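Local coordinates for DUF3992 domain-containing protein (Bacillus cereus, PDB 7A02) that builds disulfide-linked pilus-like appendages on Bacillus endospores, as one of many copies in a helical fibre, at residues 59-69 and 87-98. Residues are numbered along the deposited sequence; the frame is centred on the assembly and turned at random.
Sequences PVTIVFYSGGV and FTVRRFDTVTIL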
loop_
_atom_site.group_PDB
_atom_site.type_symbol
_atom_site.label_atom_id
_atom_site.label_comp_id
_atom_site.label_asym_id
_atom_site.label_seq_id
_atom_site.Cartn_x
_atom_site.Cartn_y
_atom_site.Cartn_z
ATOM N N PRO A 59 21.525 -61.132 11.220
ATOM C CA PRO A 59 21.112 -59.757 10.945
ATOM C C PRO A 59 22.269 -58.783 11.082
ATOM O O PRO A 59 23.250 -59.025 11.785
ATOM C CB PRO A 59 20.038 -59.490 12.004
ATOM C CG PRO A 59 19.692 -60.828 12.569
ATOM C CD PRO A 59 20.924 -61.646 12.456
ATOM N N VAL A 60 22.136 -57.659 10.384
ATOM C CA VAL A 60 23.087 -56.558 10.451
ATOM C C VAL A 60 22.385 -55.373 11.096
ATOM O O VAL A 60 21.245 -55.054 10.740
ATOM C CB VAL A 60 23.624 -56.193 9.058
ATOM C CG1 VAL A 60 24.593 -55.042 9.153
ATOM C CG2 VAL A 60 24.291 -57.387 8.430
ATOM N N THR A 61 23.054 -54.733 12.049
ATOM C CA THR A 61 22.475 -53.642 12.820
ATOM C C THR A 61 23.132 -52.325 12.437
ATOM O O THR A 61 24.356 -52.196 12.503
ATOM C CB THR A 61 22.640 -53.886 14.317
ATOM O OG1 THR A 61 21.918 -55.064 14.688
ATOM C CG2 THR A 61 22.104 -52.714 15.102
ATOM N N ILE A 62 22.314 -51.349 12.053
ATOM C CA ILE A 62 22.771 -50.013 11.693
ATOM C C ILE A 62 22.321 -49.046 12.777
ATOM O O ILE A 62 21.171 -49.102 13.231
ATOM C CB ILE A 62 22.253 -49.593 10.306
ATOM C CG1 ILE A 62 22.936 -48.309 9.846
ATOM C CG2 ILE A 62 20.746 -49.463 10.281
ATOM C CD1 ILE A 62 22.727 -48.008 8.396
ATOM N N VAL A 63 23.238 -48.190 13.225
ATOM C CA VAL A 63 22.969 -47.252 14.307
ATOM C C VAL A 63 23.436 -45.864 13.895
ATOM O O VAL A 63 24.566 -45.700 13.424
ATOM C CB VAL A 63 23.656 -47.675 15.617
ATOM C CG1 VAL A 63 23.281 -46.730 16.724
ATOM C CG2 VAL A 63 23.261 -49.082 15.989
ATOM N N PHE A 64 22.571 -44.870 14.086
ATOM C CA PHE A 64 22.905 -43.467 13.872
ATOM C C PHE A 64 23.219 -42.825 15.215
ATOM O O PHE A 64 22.446 -42.962 16.165
ATOM C CB PHE A 64 21.751 -42.716 13.208
ATOM C CG PHE A 64 21.366 -43.245 11.860
ATOM C CD1 PHE A 64 20.585 -44.372 11.740
ATOM C CD2 PHE A 64 21.762 -42.594 10.713
ATOM C CE1 PHE A 64 20.227 -44.846 10.507
ATOM C CE2 PHE A 64 21.402 -43.069 9.481
ATOM C CZ PHE A 64 20.636 -44.194 9.380
ATOM N N TYR A 65 24.340 -42.115 15.291
ATOM C CA TYR A 65 24.816 -41.526 16.532
ATOM C C TYR A 65 24.906 -40.018 16.402
ATOM O O TYR A 65 25.438 -39.498 15.416
ATOM C CB TYR A 65 26.187 -42.068 16.914
ATOM C CG TYR A 65 26.172 -43.475 17.433
ATOM C CD1 TYR A 65 25.546 -43.784 18.623
ATOM C CD2 TYR A 65 26.780 -44.495 16.732
ATOM C CE1 TYR A 65 25.529 -45.065 19.101
ATOM C CE2 TYR A 65 26.767 -45.778 17.200
ATOM C CZ TYR A 65 26.143 -46.059 18.385
ATOM O OH TYR A 65 26.129 -47.349 18.858
ATOM N N SER A 66 24.400 -39.325 17.415
ATOM C CA SER A 66 24.517 -37.877 17.532
ATOM C C SER A 66 25.434 -37.580 18.707
ATOM O O SER A 66 25.065 -37.812 19.860
ATOM C CB SER A 66 23.154 -37.227 17.731
ATOM O OG SER A 66 23.296 -35.949 18.316
ATOM N N GLY A 67 26.624 -37.074 18.417
ATOM C CA GLY A 67 27.579 -36.791 19.464
ATOM C C GLY A 67 28.613 -37.883 19.615
ATOM O O GLY A 67 28.941 -38.287 20.733
ATOM N N GLY A 68 29.127 -38.376 18.497
ATOM C CA GLY A 68 30.136 -39.414 18.526
ATOM C C GLY A 68 29.540 -40.785 18.746
ATOM O O GLY A 68 28.344 -40.959 18.989
ATOM N N VAL A 69 30.411 -41.790 18.662
ATOM C CA VAL A 69 29.962 -43.168 18.823
ATOM C C VAL A 69 29.466 -43.404 20.243
ATOM O O VAL A 69 28.519 -44.167 20.467
ATOM C CB VAL A 69 31.082 -44.146 18.428
ATOM C CG1 VAL A 69 32.289 -43.981 19.330
ATOM C CG2 VAL A 69 30.571 -45.572 18.468
ATOM N N PHE A 87 15.126 -45.279 5.356
ATOM C CA PHE A 87 15.108 -44.361 6.487
ATOM C C PHE A 87 15.211 -42.917 6.016
ATOM O O PHE A 87 15.631 -42.638 4.889
ATOM C CB PHE A 87 16.253 -44.659 7.453
ATOM C CG PHE A 87 17.600 -44.675 6.800
ATOM C CD1 PHE A 87 18.265 -43.499 6.520
ATOM C CD2 PHE A 87 18.200 -45.865 6.465
ATOM C CE1 PHE A 87 19.491 -43.512 5.917
ATOM C CE2 PHE A 87 19.430 -45.880 5.865
ATOM C CZ PHE A 87 20.074 -44.703 5.589
ATOM N N THR A 88 14.842 -42.003 6.919
ATOM C CA THR A 88 15.204 -40.589 6.846
ATOM C C THR A 88 15.422 -40.074 8.262
ATOM O O THR A 88 14.632 -40.363 9.160
ATOM C CB THR A 88 14.140 -39.751 6.130
ATOM O OG1 THR A 88 14.505 -38.370 6.189
ATOM C CG2 THR A 88 12.811 -39.908 6.778
ATOM N N VAL A 89 16.506 -39.328 8.461
ATOM C CA VAL A 89 16.987 -38.958 9.786
ATOM C C VAL A 89 17.577 -37.554 9.729
ATOM O O VAL A 89 18.096 -37.122 8.697
ATOM C CB VAL A 89 18.031 -39.980 10.302
ATOM C CG1 VAL A 89 18.621 -39.562 11.621
ATOM C CG2 VAL A 89 17.410 -41.341 10.458
ATOM N N ARG A 90 17.487 -36.830 10.847
ATOM C CA ARG A 90 18.127 -35.532 10.986
ATOM C C ARG A 90 18.945 -35.501 12.269
ATOM O O ARG A 90 18.744 -36.313 13.171
ATOM C CB ARG A 90 17.127 -34.388 11.045
ATOM C CG ARG A 90 16.234 -34.462 12.238
ATOM C CD ARG A 90 15.436 -33.206 12.373
ATOM N NE ARG A 90 14.657 -33.218 13.600
ATOM C CZ ARG A 90 13.362 -32.952 13.681
ATOM N NH1 ARG A 90 12.677 -32.609 12.605
ATOM N NH2 ARG A 90 12.761 -33.001 14.856
ATOM N N ARG A 91 19.850 -34.527 12.348
ATOM C CA ARG A 91 20.769 -34.365 13.475
ATOM C C ARG A 91 21.401 -35.684 13.909
ATOM O O ARG A 91 21.099 -36.234 14.965
ATOM C CB ARG A 91 20.119 -33.673 14.674
ATOM C CG ARG A 91 20.216 -32.155 14.662
ATOM C CD ARG A 91 19.017 -31.424 15.238
ATOM N NE ARG A 91 17.788 -31.452 14.463
ATOM C CZ ARG A 91 16.820 -30.558 14.637
ATOM N NH1 ARG A 91 15.714 -30.595 13.912
ATOM N NH2 ARG A 91 16.962 -29.618 15.562
ATOM N N PHE A 92 22.301 -36.182 13.072
ATOM C CA PHE A 92 23.153 -37.300 13.429
ATOM C C PHE A 92 24.587 -36.970 13.055
ATOM O O PHE A 92 24.848 -36.143 12.181
ATOM C CB PHE A 92 22.710 -38.597 12.749
ATOM C CG PHE A 92 22.739 -38.540 11.257
ATOM C CD1 PHE A 92 21.665 -38.051 10.552
ATOM C CD2 PHE A 92 23.837 -38.988 10.561
ATOM C CE1 PHE A 92 21.693 -37.998 9.188
ATOM C CE2 PHE A 92 23.866 -38.939 9.200
ATOM C CZ PHE A 92 22.793 -38.442 8.512
ATOM N N ASP A 93 25.523 -37.627 13.727
ATOM C CA ASP A 93 26.935 -37.320 13.570
ATOM C C ASP A 93 27.706 -38.446 12.899
ATOM O O ASP A 93 28.548 -38.186 12.038
ATOM C CB ASP A 93 27.534 -37.005 14.946
ATOM C CG ASP A 93 28.941 -36.463 14.864
ATOM O OD1 ASP A 93 29.485 -36.350 13.748
ATOM O OD2 ASP A 93 29.509 -36.141 15.927
ATOM N N THR A 94 27.445 -39.698 13.265
ATOM C CA THR A 94 28.109 -40.831 12.639
ATOM C C THR A 94 27.094 -41.934 12.401
ATOM O O THR A 94 25.993 -41.920 12.948
ATOM C CB THR A 94 29.258 -41.378 13.491
ATOM O OG1 THR A 94 28.756 -41.757 14.775
ATOM C CG2 THR A 94 30.344 -40.342 13.670
ATOM N N VAL A 95 27.469 -42.896 11.565
ATOM C CA VAL A 95 26.682 -44.103 11.349
ATOM C C VAL A 95 27.610 -45.299 11.475
ATOM O O VAL A 95 28.727 -45.282 10.952
ATOM C CB VAL A 95 25.984 -44.105 9.976
ATOM C CG1 VAL A 95 24.996 -45.234 9.901
ATOM C CG2 VAL A 95 25.289 -42.795 9.728
ATOM N N THR A 96 27.160 -46.332 12.181
ATOM C CA THR A 96 27.958 -47.539 12.339
ATOM C C THR A 96 27.139 -48.764 11.976
ATOM O O THR A 96 25.919 -48.800 12.165
ATOM C CB THR A 96 28.489 -47.716 13.763
ATOM O OG1 THR A 96 27.411 -48.066 14.635
ATOM C CG2 THR A 96 29.138 -46.448 14.258
ATOM N N ILE A 97 27.832 -49.773 11.461
ATOM C CA ILE A 97 27.230 -51.059 11.137
ATOM C C ILE A 97 27.912 -52.154 11.942
ATOM O O ILE A 97 29.120 -52.117 12.198
ATOM C CB ILE A 97 27.284 -51.374 9.627
ATOM C CG1 ILE A 97 28.726 -51.456 9.142
ATOM C CG2 ILE A 97 26.507 -50.356 8.837
ATOM C CD1 ILE A 97 28.856 -51.978 7.749
ATOM N N LEU A 98 27.107 -53.125 12.364
ATOM C CA LEU A 98 27.564 -54.253 13.164
ATOM C C LEU A 98 27.013 -55.530 12.557
ATOM O O LEU A 98 25.816 -55.617 12.278
ATOM C CB LEU A 98 27.100 -54.118 14.613
ATOM C CG LEU A 98 27.564 -55.210 15.567
ATOM C CD1 LEU A 98 29.061 -55.204 15.677
ATOM C CD2 LEU A 98 26.930 -55.018 16.924
#
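The carbonyl oxygen of Y65 takes two backbone N-H groups in succession: T94 N lies 2.9 Å from Y65 O, and D93 N also donates to it. D93 and T94 thus both face Y65, a classic beta bulge where strand 94-98 begins. With its carboxylate anti to the backbone N (chi1 -171°), D93 OD2 reaches the loop after strand 60-66, where G68 N makes a weak hydrogen bond to it. From the bulge onward strands 60-66 and 94-98 run antiparallel, with hydrogen-bonded pairs Y65-T94, V63-T96 and T61-L98. On the face carrying these residues, the Y65 ring receives both threonines at its edge; T96 OG1 stands 3.5 Å from Y65 CE2.

The other face carries I62, F64, V95 and I97. F64 CG is anti to its carbonyl carbon (chi1 -61°), which sends the ring across to strand 84-90. There F64 CZ sits over the centre of the F87 ring, 3.7 Å from F87 CE1, an edge-to-face pair with planes at 69°. A second T-shaped contact brings F64 CD2 over the rim of the F92 face. V89 CG2 lies over the centre of one F64 ring face; V95 CG1 lies toward the rim of the opposite face, and V95 CG2 is 3.7 Å from F64 CD2. V95 CG1 also meets I62 CG1. F108 and M110 of strand 104-114 touch F87, and F87 and T88 continue their sheet into a neighbouring subunit. The aromatic cluster of F64, F87 and F92 therefore bridges the BIDG and CHEF sheets of a jelly-roll beta sandwich, with 60-66 as E, 84-90 as G and 94-98 as H.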